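Local atomic coordinates of N-acetylglucosamine-6-phosphate deacetylase (Mycobacterium smegmatis, PDB entry 6FV4), a protein that probably removes the acetyl group from N-acetylglucosamine 6-phosphate by hydrolysis at a divalent metal centre, a step in mycobacterial carbohydrate metabolism. Residues V105-T110 / G134-G139; G79-A84 / S121-Q126; M17-D22 / R57-A62. The protein carries 1 engineered substitution. One frame throughout, in Å; residues are numbered along the deposited sequence.

Contact 1. Residues V105-T110 / G134-G139; sequences VASLVT and GIHLEG. With CD (cadmium ion), chain J; ZN (zinc ion), chain H.
Strands 105-109 and 134-138 run parallel, their short axes diverging by 28°, with Ala106 paired to Ile135, Ser107 to His136 and Leu108 to Leu137. The backbone bonds alternate in the usual parallel manner: Ala106 O receives His136 N at 2.8 Å, and His136 O then receives Leu108 N at 2.8 Å. These are two neighbouring strands of the (beta/alpha)8 barrel of the amidohydrolase superfamily, joined by helix 113-129. On the face turned to that helix, Leu108 and Leu137 lie side by side and point the same way, CD1 of the first meeting CD2 of the second at 3.8 Å. The other face carries Val105, Ser107, His136 and Glu138, and turns polar toward the metals from Ser107 on. Ser107 OG comes in at the edge of the His136 ring and shares a hydrogen bond with ND1 at 3.0 Å, while NE2 of the same ring bonds Thr178 OG1; held at both nitrogens, the imidazole has its rotation fixed and packs edge-to-face with His72, a zinc ligand. Glu138 reaches the metals on an extended chain, CG anti to the backbone N (chi1 -171°). Its OE1 binds zinc at 2.1 Å and its OE2 binds cadmium at 2.4 Å. One carboxylate therefore bridges zinc, which His72 and His74 also bind, and cadmium, which His150, His204 and His225 also bind; His136, packed on His72, probably helps position that ligand from the second shell.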
ATOM      1  N   VAL B 105      10.810 -25.239  -0.017  1.00 25.44           N
ATOM      2  CA  VAL B 105      11.416 -25.052  -1.333  1.00 26.08           C
ATOM      3  C   VAL B 105      12.835 -24.525  -1.130  1.00 29.32           C
ATOM      4  O   VAL B 105      13.042 -23.435  -0.573  1.00 23.77           O
ATOM      5  CB  VAL B 105      10.569 -24.144  -2.231  1.00 25.84           C
ATOM      6  CG1 VAL B 105      11.287 -23.889  -3.560  1.00 21.62           C
ATOM      7  CG2 VAL B 105       9.241 -24.816  -2.490  1.00 27.33           C
ATOM      8  N   ALA B 106      13.814 -25.328  -1.530  1.00 25.09           N
ATOM      9  CA  ALA B 106      15.207 -25.023  -1.244  1.00 24.35           C
ATOM     10  C   ALA B 106      15.737 -24.066  -2.299  1.00 23.47           C
ATOM     11  O   ALA B 106      15.580 -24.307  -3.494  1.00 26.48           O
ATOM     12  CB  ALA B 106      16.042 -26.303  -1.199  1.00 26.32           C
ATOM     13  N   SER B 107      16.348 -22.976  -1.856  1.00 23.59           N
ATOM     14  CA  SER B 107      16.799 -21.916  -2.743  1.00 23.12           C
ATOM     15  C   SER B 107      18.300 -22.005  -2.965  1.00 26.98           C
ATOM     16  O   SER B 107      19.058 -22.311  -2.041  1.00 26.61           O
ATOM     17  CB  SER B 107      16.478 -20.523  -2.181  1.00 29.83           C
ATOM     18  OG  SER B 107      15.128 -20.400  -1.789  1.00 28.00           O
ATOM     19  N   LEU B 108      18.722 -21.662  -4.176  1.00 25.44           N
ATOM     20  CA  LEU B 108      20.126 -21.578  -4.527  1.00 30.77           C
ATOM     21  C   LEU B 108      20.446 -20.150  -4.916  1.00 28.36           C
ATOM     22  O   LEU B 108      19.720 -19.555  -5.712  1.00 32.54           O
ATOM     23  CB  LEU B 108      20.454 -22.516  -5.706  1.00 28.30           C
ATOM     24  CG  LEU B 108      20.253 -24.005  -5.513  1.00 27.11           C
ATOM     25  CD1 LEU B 108      20.512 -24.726  -6.833  1.00 31.25           C
ATOM     26  CD2 LEU B 108      21.229 -24.507  -4.451  1.00 31.11           C
ATOM     27  N   VAL B 109      21.560 -19.616  -4.410  1.00 31.43           N
ATOM     28  CA  VAL B 109      21.974 -18.267  -4.789  1.00 34.28           C
ATOM     29  C   VAL B 109      22.742 -18.306  -6.105  1.00 33.31           C
ATOM     30  O   VAL B 109      23.058 -19.381  -6.623  1.00 33.86           O
ATOM     31  CB  VAL B 109      22.831 -17.593  -3.704  1.00 34.72           C
ATOM     32  CG1 VAL B 109      22.057 -17.458  -2.403  1.00 33.51           C
ATOM     33  CG2 VAL B 109      24.130 -18.360  -3.510  1.00 33.47           C
ATOM     34  N   THR B 110      23.047 -17.121  -6.637  1.00 37.70           N
ATOM     35  CA  THR B 110      23.792 -16.982  -7.882  1.00 34.88           C
ATOM     36  C   THR B 110      25.051 -17.841  -7.865  1.00 34.07           C
ATOM     37  O   THR B 110      25.845 -17.792  -6.921  1.00 36.24           O
ATOM     38  CB  THR B 110      24.153 -15.509  -8.114  1.00 35.25           C
ATOM     39  OG1 THR B 110      22.968 -14.765  -8.430  1.00 36.68           O
ATOM     40  CG2 THR B 110      25.120 -15.358  -9.259  1.00 37.45           C
ATOM     41  N   GLY B 134      10.945 -28.905  -3.738  1.00 21.92           N
ATOM     42  CA  GLY B 134      11.179 -28.153  -4.949  1.00 20.61           C
ATOM     43  C   GLY B 134      12.473 -27.398  -4.801  1.00 21.78           C
ATOM     44  O   GLY B 134      13.107 -27.418  -3.744  1.00 25.31           O
ATOM     45  N   ILE B 135      12.858 -26.728  -5.886  1.00 23.72           N
ATOM     46  CA  ILE B 135      14.066 -25.912  -5.935  1.00 27.14           C
ATOM     47  C   ILE B 135      13.693 -24.516  -6.406  1.00 23.84           C
ATOM     48  O   ILE B 135      12.853 -24.350  -7.298  1.00 22.77           O
ATOM     49  CB  ILE B 135      15.139 -26.513  -6.871  1.00 23.96           C
ATOM     50  CG1 ILE B 135      15.480 -27.949  -6.459  1.00 24.46           C
ATOM     51  CG2 ILE B 135      16.394 -25.613  -6.871  1.00 23.00           C
ATOM     52  CD1 ILE B 135      16.326 -28.740  -7.538  1.00 26.48           C
ATOM     53  N   HIS B 136      14.332 -23.518  -5.816  1.00 23.12           N
ATOM     54  CA  HIS B 136      14.187 -22.130  -6.211  1.00 22.58           C
ATOM     55  C   HIS B 136      15.560 -21.616  -6.612  1.00 23.32           C
ATOM     56  O   HIS B 136      16.505 -21.681  -5.816  1.00 26.32           O
ATOM     57  CB  HIS B 136      13.604 -21.321  -5.052  1.00 24.24           C
ATOM     58  CG  HIS B 136      13.724 -19.836  -5.202  1.00 26.38           C
ATOM     59  ND1 HIS B 136      13.890 -19.004  -4.116  1.00 25.61           N
ATOM     60  CD2 HIS B 136      13.655 -19.026  -6.287  1.00 26.42           C
ATOM     61  CE1 HIS B 136      13.949 -17.749  -4.524  1.00 27.32           C
ATOM     62  NE2 HIS B 136      13.793 -17.730  -5.834  1.00 24.82           N
ATOM     63  N   LEU B 137      15.680 -21.118  -7.838  1.00 19.21           N
ATOM     64  CA  LEU B 137      16.931 -20.511  -8.288  1.00 26.47           C
ATOM     65  C   LEU B 137      16.839 -19.012  -8.049  1.00 28.18           C
ATOM     66  O   LEU B 137      16.237 -18.280  -8.842  1.00 27.94           O
ATOM     67  CB  LEU B 137      17.193 -20.817  -9.755  1.00 26.54           C
ATOM     68  CG  LEU B 137      17.095 -22.302 -10.121  1.00 25.77           C
ATOM     69  CD1 LEU B 137      17.325 -22.457 -11.609  1.00 25.43           C
ATOM     70  CD2 LEU B 137      18.089 -23.105  -9.316  1.00 25.12           C
ATOM     71  N   GLU B 138      17.424 -18.557  -6.941  1.00 31.94           N
ATOM     72  CA  GLU B 138      17.539 -17.122  -6.662  1.00 27.06           C
ATOM     73  C   GLU B 138      18.871 -16.622  -7.218  1.00 32.91           C
ATOM     74  O   GLU B 138      19.831 -16.340  -6.496  1.00 28.45           O
ATOM     75  CB  GLU B 138      17.417 -16.838  -5.177  1.00 32.31           C
ATOM     76  CG  GLU B 138      17.318 -15.317  -4.920  1.00 27.13           C
ATOM     77  CD  GLU B 138      17.142 -14.973  -3.479  1.00 30.71           C
ATOM     78  OE1 GLU B 138      17.637 -15.737  -2.648  1.00 32.74           O
ATOM     79  OE2 GLU B 138      16.518 -13.932  -3.183  1.00 33.13           O
ATOM     80  N   GLY B 139      18.906 -16.526  -8.544  1.00 31.73           N
ATOM     81  CA  GLY B 139      20.132 -16.293  -9.265  1.00 30.77           C
ATOM     82  C   GLY B 139      20.327 -17.393 -10.292  1.00 29.35           C
ATOM     83  O   GLY B 139      19.757 -18.483 -10.177  1.00 28.35           O
TER
HETATM   84 CD    CD J 403      17.878 -12.558  -1.722  1.00 27.76          CD
HETATM   85 ZN    ZN H 401      17.175 -15.902  -0.635  1.00 27.02          ZN
HETATM   86  O   HOH W   1      18.883 -10.766  -0.142  1.00 31.32           O

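Contact 2. Residues G79-A84 / S121-Q126; sequences GNFSAA and SGLARQ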
ATOM      1  N   GLY B  79      23.300 -26.562   7.933  1.00 31.68           N
ATOM      2  CA  GLY B  79      23.327 -27.063   6.568  1.00 34.06           C
ATOM      3  C   GLY B  79      22.949 -26.004   5.546  1.00 28.98           C
ATOM      4  O   GLY B  79      22.009 -25.241   5.745  1.00 28.99           O
ATOM      5  N   ASN B  80      23.692 -25.970   4.451  1.00 24.22           N
ATOM      6  CA  ASN B  80      23.379 -25.144   3.286  1.00 24.35           C
ATOM      7  C   ASN B  80      22.810 -26.024   2.183  1.00 29.90           C
ATOM      8  O   ASN B  80      23.434 -27.028   1.812  1.00 27.66           O
ATOM      9  CB  ASN B  80      24.636 -24.436   2.773  1.00 27.24           C
ATOM     10  CG  ASN B  80      24.814 -23.049   3.354  1.00 35.03           C
ATOM     11  OD1 ASN B  80      23.974 -22.166   3.144  1.00 36.91           O
ATOM     12  ND2 ASN B  80      25.916 -22.843   4.081  1.00 32.99           N
ATOM     13  N   PHE B  81      21.639 -25.651   1.645  1.00 26.06           N
ATOM     14  CA  PHE B  81      21.141 -26.366   0.467  1.00 28.78           C
ATOM     15  C   PHE B  81      22.098 -26.241  -0.711  1.00 30.83           C
ATOM     16  O   PHE B  81      22.242 -27.191  -1.490  1.00 29.30           O
ATOM     17  CB  PHE B  81      19.743 -25.875   0.071  1.00 27.31           C
ATOM     18  CG  PHE B  81      18.676 -26.228   1.063  1.00 26.01           C
ATOM     19  CD1 PHE B  81      18.520 -27.527   1.501  1.00 29.02           C
ATOM     20  CD2 PHE B  81      17.835 -25.245   1.573  1.00 26.99           C
ATOM     21  CE1 PHE B  81      17.544 -27.849   2.427  1.00 31.44           C
ATOM     22  CE2 PHE B  81      16.849 -25.559   2.487  1.00 27.74           C
ATOM     23  CZ  PHE B  81      16.700 -26.852   2.926  1.00 28.60           C
ATOM     24  N   SER B  82      22.798 -25.104  -0.839  1.00 31.88           N
ATOM     25  CA  SER B  82      23.773 -24.949  -1.919  1.00 30.75           C
ATOM     26  C   SER B  82      24.905 -25.980  -1.875  1.00 35.06           C
ATOM     27  O   SER B  82      25.614 -26.131  -2.877  1.00 31.47           O
ATOM     28  CB  SER B  82      24.367 -23.541  -1.896  1.00 33.54           C
ATOM     29  OG  SER B  82      25.082 -23.325  -0.696  1.00 33.13           O
ATOM     30  N   ALA B  83      25.097 -26.682  -0.751  1.00 33.64           N
ATOM     31  CA  ALA B  83      26.042 -27.797  -0.707  1.00 34.58           C
ATOM     32  C   ALA B  83      25.549 -28.989  -1.520  1.00 39.50           C
ATOM     33  O   ALA B  83      26.361 -29.740  -2.081  1.00 35.27           O
ATOM     34  CB  ALA B  83      26.281 -28.224   0.744  1.00 33.60           C
ATOM     35  N   ALA B  84      24.229 -29.181  -1.575  1.00 35.53           N
ATOM     36  CA  ALA B  84      23.598 -30.262  -2.331  1.00 34.94           C
ATOM     37  C   ALA B  84      24.151 -31.620  -1.916  1.00 40.13           C
ATOM     38  O   ALA B  84      24.510 -32.451  -2.751  1.00 37.57           O
ATOM     39  CB  ALA B  84      23.747 -30.045  -3.842  1.00 37.36           C
ATOM     40  N   SER B 121      21.257 -30.695  -9.930  1.00 29.71           N
ATOM     41  CA  SER B 121      21.226 -32.154 -10.019  1.00 31.36           C
ATOM     42  C   SER B 121      21.156 -32.801  -8.642  1.00 28.65           C
ATOM     43  O   SER B 121      20.346 -33.707  -8.411  1.00 31.19           O
ATOM     44  CB  SER B 121      22.460 -32.673 -10.772  1.00 35.18           C
ATOM     45  OG  SER B 121      22.361 -32.416 -12.157  1.00 42.85           O
ATOM     46  N   GLY B 122      22.006 -32.353  -7.713  1.00 32.47           N
ATOM     47  CA  GLY B 122      22.002 -32.931  -6.375  1.00 31.76           C
ATOM     48  C   GLY B 122      20.743 -32.635  -5.573  1.00 30.71           C
ATOM     49  O   GLY B 122      20.265 -33.487  -4.811  1.00 27.44           O
ATOM     50  N   LEU B 123      20.199 -31.420  -5.695  1.00 29.28           N
ATOM     51  CA  LEU B 123      18.979 -31.132  -4.945  1.00 28.12           C
ATOM     52  C   LEU B 123      17.780 -31.865  -5.543  1.00 26.13           C
ATOM     53  O   LEU B 123      16.860 -32.250  -4.809  1.00 29.75           O
ATOM     54  CB  LEU B 123      18.711 -29.617  -4.891  1.00 27.71           C
ATOM     55  CG  LEU B 123      19.487 -28.735  -3.910  1.00 29.21           C
ATOM     56  CD1 LEU B 123      18.920 -27.297  -3.900  1.00 29.23           C
ATOM     57  CD2 LEU B 123      19.449 -29.314  -2.500  1.00 26.71           C
ATOM     58  N   ALA B 124      17.764 -32.067  -6.865  1.00 23.99           N
ATOM     59  CA  ALA B 124      16.658 -32.801  -7.485  1.00 26.39           C
ATOM     60  C   ALA B 124      16.534 -34.209  -6.905  1.00 27.26           C
ATOM     61  O   ALA B 124      15.428 -34.737  -6.768  1.00 29.19           O
ATOM     62  CB  ALA B 124      16.853 -32.871  -9.001  1.00 31.03           C
ATOM     63  N   ARG B 125      17.660 -34.827  -6.549  1.00 27.09           N
ATOM     64  CA  ARG B 125      17.613 -36.147  -5.927  1.00 31.03           C
ATOM     65  C   ARG B 125      16.966 -36.081  -4.545  1.00 28.74           C
ATOM     66  O   ARG B 125      16.228 -36.994  -4.139  1.00 27.43           O
ATOM     67  CB  ARG B 125      19.029 -36.730  -5.848  1.00 27.82           C
ATOM     68  CG  ARG B 125      19.097 -38.082  -5.162  1.00 33.65           C
ATOM     69  CD  ARG B 125      20.520 -38.669  -5.197  1.00 40.76           C
ATOM     70  NE  ARG B 125      20.667 -39.622  -4.104  1.00 43.77           N
ATOM     71  CZ  ARG B 125      21.150 -39.299  -2.910  1.00 50.97           C
ATOM     72  NH1 ARG B 125      21.559 -38.055  -2.682  1.00 47.14           N
ATOM     73  NH2 ARG B 125      21.235 -40.215  -1.950  1.00 50.14           N
ATOM     74  N   GLN B 126      17.213 -35.006  -3.806  1.00 28.39           N
ATOM     75  CA  GLN B 126      16.548 -34.877  -2.513  1.00 28.02           C
ATOM     76  C   GLN B 126      15.082 -34.478  -2.643  1.00 25.01           C
ATOM     77  O   GLN B 126      14.278 -34.829  -1.772  1.00 30.48           O
ATOM     78  CB  GLN B 126      17.319 -33.900  -1.636  1.00 30.07           C
ATOM     79  CG  GLN B 126      18.549 -34.567  -1.023  1.00 32.72           C
ATOM     80  CD  GLN B 126      19.711 -33.637  -0.945  1.00 36.75           C
ATOM     81  OE1 GLN B 126      19.560 -32.432  -1.128  1.00 40.62           O
ATOM     82  NE2 GLN B 126      20.887 -34.177  -0.657  1.00 42.19           N
TER
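Ala84 N donates to Phe81 O at 2.8 Å, closing the short 3-10 turn 81-83 that follows strand 79-80 in the metallo-dependent hydrolase barrel. The same carbonyl oxygen faces helix 113-129, where Leu123 CD2 lies 3.7 Å from Phe81 O; across the two segments the meeting is otherwise apolar, with no hydrogen bond. Leu123 is the side chain that fills the junction. Its CG stands anti to its own carbonyl carbon (chi1 -79°), and this sends the two methyls off the helix toward the turn. There CD1 approaches Phe81 CB at 4.3 Å while CD2 comes obliquely to the ring. The phenyl group itself is buried, resting against Ala106 of the neighbouring strand and against Thr89 and Ala92 of helix 86-98, so turn, strand and two helices meet around it. Polar groups are settled along the border. Gln126 extends from the helix toward the turn, its NE2 bonding Asp86 OD1 and its OE1 bonding Thr89 OG1, while Arg125 NH1 forms a salt bridge to that same Asp86 OD1. One carboxylate oxygen just beyond the turn is thus gripped by two helix residues. At the end of the turn, the backbone of Ala84 adopts a left-handed conformation (phi 55°). With no side chain on Gly122 to intervene, Ala84 CB settles directly on the helix backbone, 4.2 Å from Gly122 CA.

Contact 3. Residues M17-D22 / R57-A62; sequences MLLTAD and RNLGAA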
ATOM      1  N   MET B  17      -6.788 -42.221  13.475  1.00 45.36           N
ATOM      2  CA  MET B  17      -6.391 -41.466  14.661  1.00 40.88           C
ATOM      3  C   MET B  17      -7.242 -40.212  14.776  1.00 41.52           C
ATOM      4  O   MET B  17      -7.341 -39.435  13.822  1.00 39.10           O
ATOM      5  CB  MET B  17      -4.913 -41.074  14.607  1.00 43.73           C
ATOM      6  CG  MET B  17      -4.529 -40.004  15.648  1.00 43.97           C
ATOM      7  SD  MET B  17      -2.895 -39.242  15.416  1.00 56.86           S
ATOM      8  CE  MET B  17      -2.041 -40.508  14.478  1.00 46.87           C
ATOM      9  N   LEU B  18      -7.833 -40.007  15.947  1.00 39.12           N
ATOM     10  CA  LEU B  18      -8.703 -38.870  16.202  1.00 40.55           C
ATOM     11  C   LEU B  18      -7.984 -37.880  17.114  1.00 39.51           C
ATOM     12  O   LEU B  18      -7.635 -38.214  18.250  1.00 37.23           O
ATOM     13  CB  LEU B  18     -10.015 -39.333  16.831  1.00 44.41           C
ATOM     14  CG  LEU B  18     -11.124 -38.290  16.853  1.00 47.01           C
ATOM     15  CD1 LEU B  18     -11.189 -37.575  15.511  1.00 43.23           C
ATOM     16  CD2 LEU B  18     -12.448 -38.951  17.171  1.00 52.08           C
ATOM     17  N   LEU B  19      -7.767 -36.670  16.614  1.00 36.46           N
ATOM     18  CA  LEU B  19      -7.128 -35.599  17.363  1.00 38.68           C
ATOM     19  C   LEU B  19      -8.144 -34.513  17.682  1.00 34.84           C
ATOM     20  O   LEU B  19      -8.958 -34.155  16.828  1.00 37.30           O
ATOM     21  CB  LEU B  19      -5.989 -34.977  16.561  1.00 40.31           C
ATOM     22  CG  LEU B  19      -4.710 -35.765  16.382  1.00 42.56           C
ATOM     23  CD1 LEU B  19      -3.770 -34.960  15.504  1.00 42.75           C
ATOM     24  CD2 LEU B  19      -4.112 -36.004  17.751  1.00 44.34           C
ATOM     25  N   THR B  20      -8.084 -33.972  18.894  1.00 31.40           N
ATOM     26  CA  THR B  20      -8.893 -32.814  19.265  1.00 35.98           C
ATOM     27  C   THR B  20      -8.006 -31.688  19.769  1.00 36.59           C
ATOM     28  O   THR B  20      -6.947 -31.923  20.355  1.00 38.60           O
ATOM     29  CB  THR B  20      -9.918 -33.112  20.373  1.00 38.51           C
ATOM     30  OG1 THR B  20      -9.242 -33.614  21.532  1.00 39.46           O
ATOM     31  CG2 THR B  20     -10.985 -34.096  19.914  1.00 39.47           C
ATOM     32  N   ALA B  21      -8.470 -30.460  19.568  1.00 35.09           N
ATOM     33  CA  ALA B  21      -7.791 -29.293  20.104  1.00 37.81           C
ATOM     34  C   ALA B  21      -8.827 -28.215  20.367  1.00 36.57           C
ATOM     35  O   ALA B  21      -9.905 -28.213  19.775  1.00 34.04           O
ATOM     36  CB  ALA B  21      -6.714 -28.780  19.146  1.00 36.55           C
ATOM     37  N   ASP B  22      -8.484 -27.283  21.257  1.00 36.35           N
ATOM     38  CA  ASP B  22      -9.388 -26.174  21.542  1.00 36.58           C
ATOM     39  C   ASP B  22      -9.684 -25.347  20.296  1.00 39.86           C
ATOM     40  O   ASP B  22     -10.797 -24.827  20.149  1.00 33.09           O
ATOM     41  CB  ASP B  22      -8.790 -25.285  22.629  1.00 40.90           C
ATOM     42  CG  ASP B  22      -9.329 -25.603  24.009  1.00 48.24           C
ATOM     43  OD1 ASP B  22      -9.937 -26.684  24.187  1.00 51.12           O
ATOM     44  OD2 ASP B  22      -9.140 -24.768  24.922  1.00 51.96           O
ATOM     45  N   ARG B  57      -5.818 -38.535  20.920  1.00 41.40           N
ATOM     46  CA  ARG B  57      -5.017 -37.555  21.644  1.00 41.46           C
ATOM     47  C   ARG B  57      -5.774 -36.239  21.701  1.00 43.66           C
ATOM     48  O   ARG B  57      -6.141 -35.675  20.663  1.00 44.08           O
ATOM     49  CB  ARG B  57      -3.647 -37.364  20.999  1.00 44.97           C
ATOM     50  CG  ARG B  57      -2.711 -36.521  21.853  1.00 43.75           C
ATOM     51  CD  ARG B  57      -1.481 -36.142  21.079  1.00 47.52           C
ATOM     52  NE  ARG B  57      -0.778 -37.320  20.580  1.00 48.04           N
ATOM     53  CZ  ARG B  57       0.283 -37.849  21.175  1.00 46.06           C
ATOM     54  NH1 ARG B  57       0.746 -37.291  22.285  1.00 44.88           N
ATOM     55  NH2 ARG B  57       0.879 -38.923  20.658  1.00 41.22           N
ATOM     56  N   ASN B  58      -6.020 -35.761  22.909  1.00 44.24           N
ATOM     57  CA  ASN B  58      -6.582 -34.439  23.105  1.00 42.58           C
ATOM     58  C   ASN B  58      -5.420 -33.479  23.293  1.00 40.57           C
ATOM     59  O   ASN B  58      -4.651 -33.610  24.248  1.00 39.61           O
ATOM     60  CB  ASN B  58      -7.530 -34.415  24.300  1.00 43.22           C
ATOM     61  CG  ASN B  58      -8.262 -33.093  24.438  1.00 48.93           C
ATOM     62  OD1 ASN B  58      -8.116 -32.185  23.607  1.00 47.99           O
ATOM     63  ND2 ASN B  58      -9.080 -32.984  25.481  1.00 54.41           N
ATOM     64  N   LEU B  59      -5.283 -32.529  22.375  1.00 40.46           N
ATOM     65  CA  LEU B  59      -4.201 -31.565  22.493  1.00 38.94           C
ATOM     66  C   LEU B  59      -4.509 -30.474  23.505  1.00 41.75           C
ATOM     67  O   LEU B  59      -3.620 -29.683  23.833  1.00 42.56           O
ATOM     68  CB  LEU B  59      -3.898 -30.978  21.117  1.00 36.53           C
ATOM     69  CG  LEU B  59      -3.408 -32.084  20.172  1.00 39.36           C
ATOM     70  CD1 LEU B  59      -3.496 -31.666  18.710  1.00 37.75           C
ATOM     71  CD2 LEU B  59      -1.992 -32.510  20.540  1.00 36.18           C
ATOM     72  N   GLY B  60      -5.736 -30.428  24.014  1.00 41.03           N
ATOM     73  CA  GLY B  60      -6.058 -29.500  25.084  1.00 43.22           C
ATOM     74  C   GLY B  60      -6.157 -28.074  24.590  1.00 45.42           C
ATOM     75  O   GLY B  60      -6.730 -27.794  23.531  1.00 41.87           O
ATOM     76  N   ALA B  61      -5.579 -27.156  25.367  1.00 43.25           N
ATOM     77  CA  ALA B  61      -5.652 -25.737  25.052  1.00 42.45           C
ATOM     78  C   ALA B  61      -4.580 -25.347  24.047  1.00 44.46           C
ATOM     79  O   ALA B  61      -3.803 -24.415  24.285  1.00 51.75           O
ATOM     80  CB  ALA B  61      -5.509 -24.903  26.322  1.00 39.12           C
ATOM     81  N   ALA B  62      -4.519 -26.059  22.932  1.00 43.24           N
ATOM     82  CA  ALA B  62      -3.576 -25.774  21.865  1.00 41.04           C
ATOM     83  C   ALA B  62      -4.328 -25.317  20.625  1.00 39.53           C
ATOM     84  O   ALA B  62      -5.511 -25.623  20.448  1.00 39.15           O
ATOM     85  CB  ALA B  62      -2.730 -27.009  21.547  1.00 41.59           C
TER
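At one margin of the small four-stranded mixed sheet, strand 16-21 is joined in parallel by the short strand 57-58, the outermost strand on that side within the chain, and the chain beyond it goes on following its neighbour. Arg57 is held through both of its backbone groups: its N donates to Leu18 O at 3.2 Å, and its O accepts Thr20 N at 3.1 Å. On one face of the sheet Leu19 and Arg57 lie alongside each other, pointing the same way, so that Leu19 CD2 rests 3.6 Å from Arg57 CB. Thr20 and Asn58 occupy the other face. The threonine hydroxyl sits between its own backbone N and carbonyl carbon (chi1 57°), a placement that carries it across to the amide of Asn58, where Thr20 OG1 donates to Asn58 OD1 at 2.8 Å. That oxygen also accepts Gly60 N at 3.0 Å, which makes residues 58-60 an Asx turn. The two donors come from opposite faces of the amide, each about 64° out of its plane, so they clamp the group between them rather than using its in-plane positions. As the turn bends the chain, Leu59 N gives the short bond to Thr20 O, 2.7 Å, and Leu59 CB packs against Ala21 CB; Val64, on the strand that enters the barrel, touches both of these residues. Gly60, at positive phi, directs its carbonyl back to the first segment and takes Asp22 N at 2.9 Å. An inverse gamma turn centred on Ala61 follows, bringing Ala62 O to within 3.6 Å of Ala21 CB. Over the face that bears Thr20, the side chain of Trp35 from strand 34-39 touches both Leu18 and Thr20.

Contact 3 closes first along the chain, in the small sheet, and its centre lies about 37 Å from that of contact 1 and about 36 Å from that of contact 2. The other two belong to the barrel, with centres only about 10 Å apart, and their segments alternate: 79-84, 105-110, 121-126, 134-139. Helix 113-129 links the two strands of contact 1 and supplies half of contact 2, so the two contacts touch where strand and helix pack; the turn joins in as well, Ala106 CB lying 3.5 Å from Phe81 CD2. Contact 1 carries a metal ligand and contact 2 packs behind it; strand 63-76 leads the chain from the remote sheet into the barrel.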